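Local coordinates for protein alpha-galacturonidase (Bacillus subtilis, PDB 3FEF) that hydrolyses alpha-1,4-linked galacturonate oligomers as an NAD- and manganese-dependent family 4 glycosidase, releasing alpha-D-galacturonate, at residues 24-29 against 61-66; 30-35 against 327-332; 50-55 against 310-315. All blocks are in the same frame, centred on the assembly; numbering follows the deposited sequence.

Contact 1: 24-29 against 61-66; sequences SDLSID and WRYEAV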
# COMPACT_ATOMS: atom_id res chain seq x y z
N SER A 24 -39.78 -16.31 -9.49
CA SER A 24 -40.36 -16.91 -8.29
C SER A 24 -40.19 -16.00 -7.09
O SER A 24 -41.15 -15.76 -6.35
CB SER A 24 -39.75 -18.28 -8.02
OG SER A 24 -40.12 -19.16 -9.06
N ASP A 25 -38.99 -15.47 -6.90
CA ASP A 25 -38.74 -14.64 -5.72
C ASP A 25 -39.50 -13.33 -5.81
O ASP A 25 -40.06 -12.85 -4.82
CB ASP A 25 -37.24 -14.45 -5.49
CG ASP A 25 -36.60 -15.70 -4.93
OD1 ASP A 25 -37.34 -16.49 -4.31
OD2 ASP A 25 -35.39 -15.93 -5.12
N LEU A 26 -39.56 -12.76 -7.01
CA LEU A 26 -40.31 -11.52 -7.18
C LEU A 26 -41.79 -11.74 -6.91
O LEU A 26 -42.47 -10.88 -6.35
CB LEU A 26 -40.13 -10.96 -8.59
CG LEU A 26 -38.77 -10.33 -8.89
CD1 LEU A 26 -38.74 -9.88 -10.36
CD2 LEU A 26 -38.53 -9.16 -7.96
N SER A 27 -42.29 -12.90 -7.30
CA SER A 27 -43.73 -13.08 -7.26
C SER A 27 -44.24 -13.14 -5.83
O SER A 27 -45.39 -12.83 -5.58
CB SER A 27 -44.14 -14.33 -8.06
OG SER A 27 -43.81 -15.50 -7.34
N ILE A 28 -43.39 -13.52 -4.89
CA ILE A 28 -43.81 -13.60 -3.49
C ILE A 28 -43.37 -12.45 -2.57
O ILE A 28 -43.77 -12.41 -1.41
CB ILE A 28 -43.40 -14.93 -2.82
CG1 ILE A 28 -41.89 -15.16 -2.95
CG2 ILE A 28 -44.18 -16.09 -3.42
CD1 ILE A 28 -41.45 -16.51 -2.42
N ASP A 29 -42.54 -11.54 -3.06
CA ASP A 29 -42.14 -10.41 -2.23
C ASP A 29 -43.20 -9.31 -2.29
O ASP A 29 -43.54 -8.85 -3.37
CB ASP A 29 -40.77 -9.86 -2.62
CG ASP A 29 -40.03 -9.24 -1.45
OD1 ASP A 29 -40.46 -8.18 -0.96
OD2 ASP A 29 -39.03 -9.84 -0.99
N TRP A 61 -45.48 -7.69 -10.72
CA TRP A 61 -44.49 -7.31 -11.70
C TRP A 61 -44.94 -7.50 -13.15
O TRP A 61 -45.42 -8.56 -13.52
CB TRP A 61 -43.17 -8.04 -11.43
CG TRP A 61 -42.53 -7.59 -10.13
CD1 TRP A 61 -42.81 -8.05 -8.87
CD2 TRP A 61 -41.53 -6.59 -9.98
NE1 TRP A 61 -42.04 -7.39 -7.95
CE2 TRP A 61 -41.23 -6.49 -8.61
CE3 TRP A 61 -40.83 -5.77 -10.88
CZ2 TRP A 61 -40.28 -5.61 -8.11
CZ3 TRP A 61 -39.89 -4.90 -10.39
CH2 TRP A 61 -39.62 -4.83 -9.02
N ARG A 62 -44.78 -6.47 -13.97
CA ARG A 62 -45.08 -6.56 -15.38
C ARG A 62 -43.81 -6.83 -16.18
O ARG A 62 -42.82 -6.09 -16.06
CB ARG A 62 -45.78 -5.28 -15.86
CG ARG A 62 -45.80 -5.11 -17.39
CD ARG A 62 -47.17 -4.63 -17.85
NE ARG A 62 -47.13 -3.35 -18.58
CZ ARG A 62 -48.22 -2.72 -19.04
NH1 ARG A 62 -49.43 -3.26 -18.85
NH2 ARG A 62 -48.11 -1.57 -19.70
N TYR A 63 -43.83 -7.89 -16.96
CA TYR A 63 -42.70 -8.28 -17.76
C TYR A 63 -42.90 -7.85 -19.20
O TYR A 63 -44.00 -7.92 -19.71
CB TYR A 63 -42.53 -9.79 -17.71
CG TYR A 63 -42.10 -10.28 -16.35
CD1 TYR A 63 -43.04 -10.47 -15.33
CD2 TYR A 63 -40.76 -10.52 -16.07
CE1 TYR A 63 -42.64 -10.91 -14.09
CE2 TYR A 63 -40.36 -10.96 -14.82
CZ TYR A 63 -41.30 -11.15 -13.84
OH TYR A 63 -40.90 -11.59 -12.61
N GLU A 64 -41.82 -7.40 -19.84
CA GLU A 64 -41.84 -7.06 -21.25
C GLU A 64 -40.53 -7.51 -21.93
O GLU A 64 -39.45 -7.04 -21.57
CB GLU A 64 -42.04 -5.54 -21.41
CG GLU A 64 -42.42 -5.10 -22.83
CD GLU A 64 -42.02 -3.65 -23.15
OE1 GLU A 64 -41.69 -2.87 -22.23
OE2 GLU A 64 -42.04 -3.30 -24.36
N ALA A 65 -40.63 -8.39 -22.93
CA ALA A 65 -39.48 -8.69 -23.80
C ALA A 65 -39.16 -7.50 -24.71
O ALA A 65 -40.02 -7.03 -25.43
CB ALA A 65 -39.75 -9.91 -24.64
N VAL A 66 -37.92 -7.02 -24.67
CA VAL A 66 -37.51 -5.87 -25.48
C VAL A 66 -36.37 -6.26 -26.42
O VAL A 66 -35.64 -7.22 -26.16
CB VAL A 66 -37.08 -4.66 -24.62
CG1 VAL A 66 -38.23 -4.17 -23.74
CG2 VAL A 66 -35.87 -5.03 -23.78
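Leu26 and Trp61 meet through matching first torsions. In each, CG lies beside the backbone N and anti to the carbonyl carbon. The second torsion of Leu26 is extended (chi2 177°), which carries CD1 onward to Tyr63 and leaves CD2 as the side branch. That of Trp61 (chi2 84°) turns the indole across its CA-CB-CG plane, and one face receives the CD2 branch. The two side chains cross at about a right angle. Leu26 CD2 stands 4.2 Å from the centroid of the five-membered ring of Trp61, 27° off the ring normal. This is a CH-pi contact, displaced toward the rim rather than centred. The closest ring carbon is CE2 of Trp61, 3.9 Å from Leu26 CD2. At the pyrrole side, CD1 of Trp61 lies 4.0 Å from Leu26 CB and 3.8 Å from Leu26 O, so the leucine's backbone also borders the indole. Leu26 CD1 reaches the hydroxyl end of Tyr63, with OH at 3.6 Å. The two methyls of Leu26 thus have different partners, CD2 the indole face and CD1 the phenol oxygen. All three residues are buried, and they meet by van der Waals and CH-pi contact. Within the helix, Ser27 OG donates to Ser24 O at 2.9 Å, tilted from the carbonyl plane, so this hydroxyl is satisfied locally. Val36 of strand 34-39 touches Leu26, Trp61 and Tyr63 alike, and Ile6 and Ile8 of strand 6-11 also pack on the indole. The segments lie in the range assigned to NAD binding by similarity. Trp61 and Tyr63 alternate with Arg62 along edge strand 61-66, so they share a side of the parallel sheet. Helix 18-28 covers them there, the layered helix-on-sheet packing of a Rossmann fold.

Contact 2: 30-35 against 327-332; sequences ERMSGT and EGVNII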
# COMPACT_ATOMS: atom_id res chain seq x y z
N GLU A 30 -43.73 -8.92 -1.14
CA GLU A 30 -44.80 -7.92 -1.13
C GLU A 30 -44.24 -6.51 -0.88
O GLU A 30 -44.97 -5.52 -0.92
CB GLU A 30 -45.86 -8.30 -0.09
CG GLU A 30 -46.26 -9.78 -0.16
CD GLU A 30 -47.69 -10.05 0.30
OE1 GLU A 30 -48.43 -9.09 0.59
OE2 GLU A 30 -48.08 -11.24 0.36
N ARG A 31 -42.94 -6.44 -0.66
CA ARG A 31 -42.26 -5.17 -0.43
C ARG A 31 -42.15 -4.29 -1.68
O ARG A 31 -41.99 -3.09 -1.57
CB ARG A 31 -40.86 -5.43 0.14
CG ARG A 31 -40.82 -5.95 1.59
CD ARG A 31 -39.35 -6.14 2.06
NE ARG A 31 -38.68 -7.25 1.38
CZ ARG A 31 -37.45 -7.68 1.64
NH1 ARG A 31 -36.72 -7.09 2.58
NH2 ARG A 31 -36.95 -8.70 0.95
N MSE A 32 -42.25 -4.88 -2.87
CA MSE A 32 -41.92 -4.15 -4.09
C MSE A 32 -42.83 -4.43 -5.26
O MSE A 32 -43.50 -5.45 -5.31
CB MSE A 32 -40.50 -4.50 -4.54
CG MSE A 32 -39.38 -4.14 -3.59
SE MSE A 32 -37.68 -4.88 -4.27
CE MSE A 32 -38.02 -6.79 -4.12
N SER A 33 -42.81 -3.53 -6.24
CA SER A 33 -43.46 -3.80 -7.50
C SER A 33 -42.93 -2.87 -8.57
O SER A 33 -42.39 -1.81 -8.26
CB SER A 33 -44.98 -3.65 -7.37
OG SER A 33 -45.35 -2.30 -7.50
N GLY A 34 -43.09 -3.26 -9.83
CA GLY A 34 -42.64 -2.45 -10.96
C GLY A 34 -42.55 -3.31 -12.22
O GLY A 34 -43.40 -4.18 -12.44
N THR A 35 -41.52 -3.08 -13.03
CA THR A 35 -41.41 -3.77 -14.32
C THR A 35 -40.05 -4.43 -14.55
O THR A 35 -39.01 -3.94 -14.09
CB THR A 35 -41.62 -2.77 -15.47
OG1 THR A 35 -40.51 -1.88 -15.49
CG2 THR A 35 -42.89 -1.95 -15.26
N GLU A 327 -30.50 -15.07 -3.12
CA GLU A 327 -30.59 -13.78 -2.40
C GLU A 327 -30.80 -12.57 -3.33
O GLU A 327 -30.95 -11.43 -2.86
CB GLU A 327 -29.36 -13.56 -1.51
CG GLU A 327 -29.17 -14.62 -0.41
CD GLU A 327 -29.98 -14.35 0.86
OE1 GLU A 327 -30.91 -13.51 0.84
OE2 GLU A 327 -29.68 -14.98 1.90
N GLY A 328 -30.83 -12.82 -4.63
CA GLY A 328 -31.00 -11.74 -5.60
C GLY A 328 -32.02 -10.70 -5.19
O GLY A 328 -31.71 -9.51 -5.04
N VAL A 329 -33.25 -11.15 -5.00
CA VAL A 329 -34.35 -10.26 -4.65
C VAL A 329 -34.23 -9.61 -3.27
O VAL A 329 -34.61 -8.45 -3.08
CB VAL A 329 -35.67 -10.99 -4.78
CG1 VAL A 329 -36.82 -10.14 -4.21
CG2 VAL A 329 -35.90 -11.34 -6.25
N ASN A 330 -33.73 -10.38 -2.30
CA ASN A 330 -33.41 -9.83 -1.00
C ASN A 330 -32.37 -8.71 -1.13
O ASN A 330 -32.46 -7.69 -0.46
CB ASN A 330 -32.86 -10.92 -0.08
CG ASN A 330 -33.94 -11.88 0.39
OD1 ASN A 330 -35.13 -11.58 0.31
ND2 ASN A 330 -33.53 -13.04 0.90
N ILE A 331 -31.40 -8.92 -2.01
CA ILE A 331 -30.33 -7.96 -2.22
C ILE A 331 -30.90 -6.73 -2.88
O ILE A 331 -30.54 -5.61 -2.53
CB ILE A 331 -29.18 -8.54 -3.08
CG1 ILE A 331 -28.41 -9.62 -2.31
CG2 ILE A 331 -28.22 -7.43 -3.49
CD1 ILE A 331 -27.27 -10.23 -3.13
N ILE A 332 -31.79 -6.92 -3.85
CA ILE A 332 -32.42 -5.78 -4.50
C ILE A 332 -33.23 -4.97 -3.47
O ILE A 332 -33.13 -3.74 -3.39
CB ILE A 332 -33.33 -6.23 -5.65
CG1 ILE A 332 -32.49 -6.83 -6.78
CG2 ILE A 332 -34.22 -5.08 -6.14
CD1 ILE A 332 -33.32 -7.62 -7.84
O HOH W 1 -33.64 -7.46 2.21
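The turn between helix 18-28 and strand 34-39 of the Rossmann domain carries Arg31 and Met32 against helix 328-335 of the C-terminal family region. Met32, present as selenomethionine, bends at its third torsion (chi3 -66°) and brings CE to 3.6 Å from Val329 CG1. Its SE lies 3.9 Å from Ile332 CG2, with the two side chains crossing at about a right angle. Arg31 comes to Asn330 more loosely. Its NH2 is 3.5 Å from Asn330 OD1, which lies at the guanidinium edge, and the two planes are 70° apart. The stronger partner of that NH2 is Asp29, in a salt bridge. One water joins the segments, accepting from Arg31 NH1 at 3.1 Å and donating to Asn330 O at 2.9 Å. Asn330 ND2 gives a nearly straight bond of 2.7 Å to Glu327 OE1, on its syn side but somewhat out of the carboxylate plane. Glu327 OE1 would probably lose this donor if an alanine stood here, and a gap would open beside the guanidinium. Glu327 OE2 pairs with Arg194. The apolar Met32 contacts are thus flanked by polar groups: the arginine's charge is met by Asp29, and a water links its NH1 to the backbone of helix 328-335.

Contact 3: 50-55 against 310-315; sequences EVIGNH and ERLIVQ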
# COMPACT_ATOMS: atom_id res chain seq x y z
N GLU A 50 -41.55 -13.66 -20.90
CA GLU A 50 -42.45 -12.55 -20.70
C GLU A 50 -43.87 -13.06 -20.43
O GLU A 50 -44.57 -12.53 -19.57
CB GLU A 50 -42.44 -11.61 -21.90
CG GLU A 50 -43.52 -10.58 -21.85
CD GLU A 50 -43.95 -10.15 -23.23
OE1 GLU A 50 -43.23 -9.34 -23.87
OE2 GLU A 50 -45.02 -10.63 -23.68
N VAL A 51 -44.28 -14.09 -21.15
CA VAL A 51 -45.63 -14.63 -21.01
C VAL A 51 -45.77 -15.41 -19.70
O VAL A 51 -46.74 -15.25 -18.97
CB VAL A 51 -46.01 -15.55 -22.21
CG1 VAL A 51 -47.35 -16.24 -21.97
CG2 VAL A 51 -46.04 -14.74 -23.51
N ILE A 52 -44.79 -16.26 -19.40
CA ILE A 52 -44.77 -16.92 -18.10
C ILE A 52 -44.69 -15.90 -16.96
O ILE A 52 -45.37 -16.03 -15.94
CB ILE A 52 -43.59 -17.88 -18.02
CG1 ILE A 52 -43.77 -19.02 -19.03
CG2 ILE A 52 -43.40 -18.38 -16.60
CD1 ILE A 52 -42.47 -19.77 -19.33
N GLY A 53 -43.89 -14.86 -17.13
CA GLY A 53 -43.75 -13.86 -16.08
C GLY A 53 -45.06 -13.15 -15.75
O GLY A 53 -45.40 -12.95 -14.57
N ASN A 54 -45.78 -12.76 -16.80
CA ASN A 54 -47.05 -12.06 -16.65
C ASN A 54 -48.19 -12.97 -16.20
O ASN A 54 -49.31 -12.52 -16.00
CB ASN A 54 -47.40 -11.31 -17.94
CG ASN A 54 -46.55 -10.08 -18.14
OD1 ASN A 54 -46.14 -9.44 -17.16
ND2 ASN A 54 -46.27 -9.73 -19.39
N HIS A 55 -47.90 -14.26 -16.04
CA HIS A 55 -48.85 -15.19 -15.44
C HIS A 55 -48.44 -15.51 -14.00
O HIS A 55 -49.03 -16.38 -13.37
CB HIS A 55 -48.89 -16.52 -16.20
CG HIS A 55 -49.62 -16.47 -17.50
ND1 HIS A 55 -50.74 -15.69 -17.70
CD2 HIS A 55 -49.42 -17.14 -18.66
CE1 HIS A 55 -51.18 -15.87 -18.94
NE2 HIS A 55 -50.39 -16.74 -19.54
N GLU A 310 -42.41 -24.78 -22.63
CA GLU A 310 -43.55 -24.87 -23.53
C GLU A 310 -44.79 -25.34 -22.78
O GLU A 310 -45.92 -24.98 -23.12
CB GLU A 310 -43.25 -25.78 -24.73
CG GLU A 310 -42.20 -25.23 -25.70
CD GLU A 310 -42.49 -23.79 -26.13
OE1 GLU A 310 -43.64 -23.51 -26.56
OE2 GLU A 310 -41.57 -22.95 -26.05
N ARG A 311 -44.57 -26.14 -21.74
CA ARG A 311 -45.65 -26.64 -20.91
C ARG A 311 -46.38 -25.49 -20.24
O ARG A 311 -47.59 -25.33 -20.38
CB ARG A 311 -45.09 -27.57 -19.84
CG ARG A 311 -45.97 -28.77 -19.51
CD ARG A 311 -45.31 -29.63 -18.44
NE ARG A 311 -45.25 -28.93 -17.15
CZ ARG A 311 -44.42 -29.23 -16.16
NH1 ARG A 311 -43.55 -30.23 -16.29
NH2 ARG A 311 -44.46 -28.53 -15.03
N LEU A 312 -45.62 -24.67 -19.51
CA LEU A 312 -46.19 -23.51 -18.84
C LEU A 312 -46.90 -22.59 -19.83
O LEU A 312 -47.94 -22.04 -19.52
CB LEU A 312 -45.12 -22.75 -18.05
CG LEU A 312 -44.35 -23.56 -16.98
CD1 LEU A 312 -43.11 -22.81 -16.49
CD2 LEU A 312 -45.25 -23.95 -15.82
N ILE A 313 -46.33 -22.42 -21.02
CA ILE A 313 -46.96 -21.56 -22.01
C ILE A 313 -48.30 -22.13 -22.51
O ILE A 313 -49.24 -21.39 -22.76
CB ILE A 313 -46.03 -21.29 -23.20
CG1 ILE A 313 -44.89 -20.35 -22.77
CG2 ILE A 313 -46.82 -20.72 -24.37
CD1 ILE A 313 -43.87 -20.06 -23.85
N VAL A 314 -48.36 -23.45 -22.65
CA VAL A 314 -49.58 -24.13 -23.07
C VAL A 314 -50.65 -24.08 -21.99
O VAL A 314 -51.81 -23.77 -22.27
CB VAL A 314 -49.29 -25.62 -23.39
CG1 VAL A 314 -50.55 -26.45 -23.22
CG2 VAL A 314 -48.71 -25.76 -24.79
N GLN A 315 -50.26 -24.41 -20.77
CA GLN A 315 -51.16 -24.39 -19.62
C GLN A 315 -51.39 -22.98 -19.10
O GLN A 315 -52.09 -22.78 -18.11
CB GLN A 315 -50.58 -25.26 -18.51
CG GLN A 315 -50.48 -26.73 -18.89
CD GLN A 315 -49.56 -27.48 -17.98
OE1 GLN A 315 -48.79 -26.88 -17.23
NE2 GLN A 315 -49.62 -28.81 -18.03
O HOH W 2 -49.38 -19.00 -21.98
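The flat group here is the imidazole of His55, and what meets it is a water in the ring plane at its edge. That water lies 3.5 Å from His55 NE2, a weak bond, and donates to Ile313 O. The distance to Ile313 O is only 2.5 Å, unusually short, so the details of this bridge are doubtful. No ring stacks on the imidazole across the contact. Aliphatic side chains carry the rest. Ile52 points toward helix 295-314 and presents its CG1 branch, which lies beside the backbone N (chi1 -66°). CG1 of Ile52 sits 4.1 Å from Leu312 CB and 4.1 Å from Ile313 CG1 next to it. Ile52 CD1 also lies 4.2 Å from Leu312 CB. The isoleucine meets each partner at about a right angle, so its branch lies across two adjacent residues of the other helix. Its nearest approach to Leu312 is at CB, close to the main chain. With Ile313 it makes a CG1-to-CG1 contact between side chains of the same kind. The CA atoms of Ile52 and Ile313 are 6.5 Å apart, which shows how near the backbones come at this point. None of these carbon contacts is close, however, so the fit is easy rather than tight. Val51 also points toward the other segment, at the margin of this apolar patch. Around it, Val319 touches Ile52, and Glu310 OE2 forms a salt bridge with Lys48, one turn earlier on helix 43-53, giving the apolar contact a charged flank. This is helix-on-helix packing. The C-terminal end of Rossmann helix 43-53 meets the C-terminal end of long helix 295-314 from the C-terminal family region.

The three contacts lie on the same side of the chain's centre. Contacts 1 and 2 have centres 9 Å apart, contacts 1 and 3 12 Å, and contacts 2 and 3 21 Å. Contact 1 lies between them and touches both. Arg62 N probably bonds Gly34 O, and Tyr63 N and Ala65 N probably bond Asn54 OD1 and Glu50 OE1. Strands 34-39 and 61-66 are neighbours in the parallel sheet. Along the chain, contact 1 interleaves with each of the others, while contact 3 is nested inside the loop closed by contact 2. Contact 1 is internal to the Rossmann region; contacts 2 and 3 dock it at two places onto consecutive helices, 328-335 and 295-314.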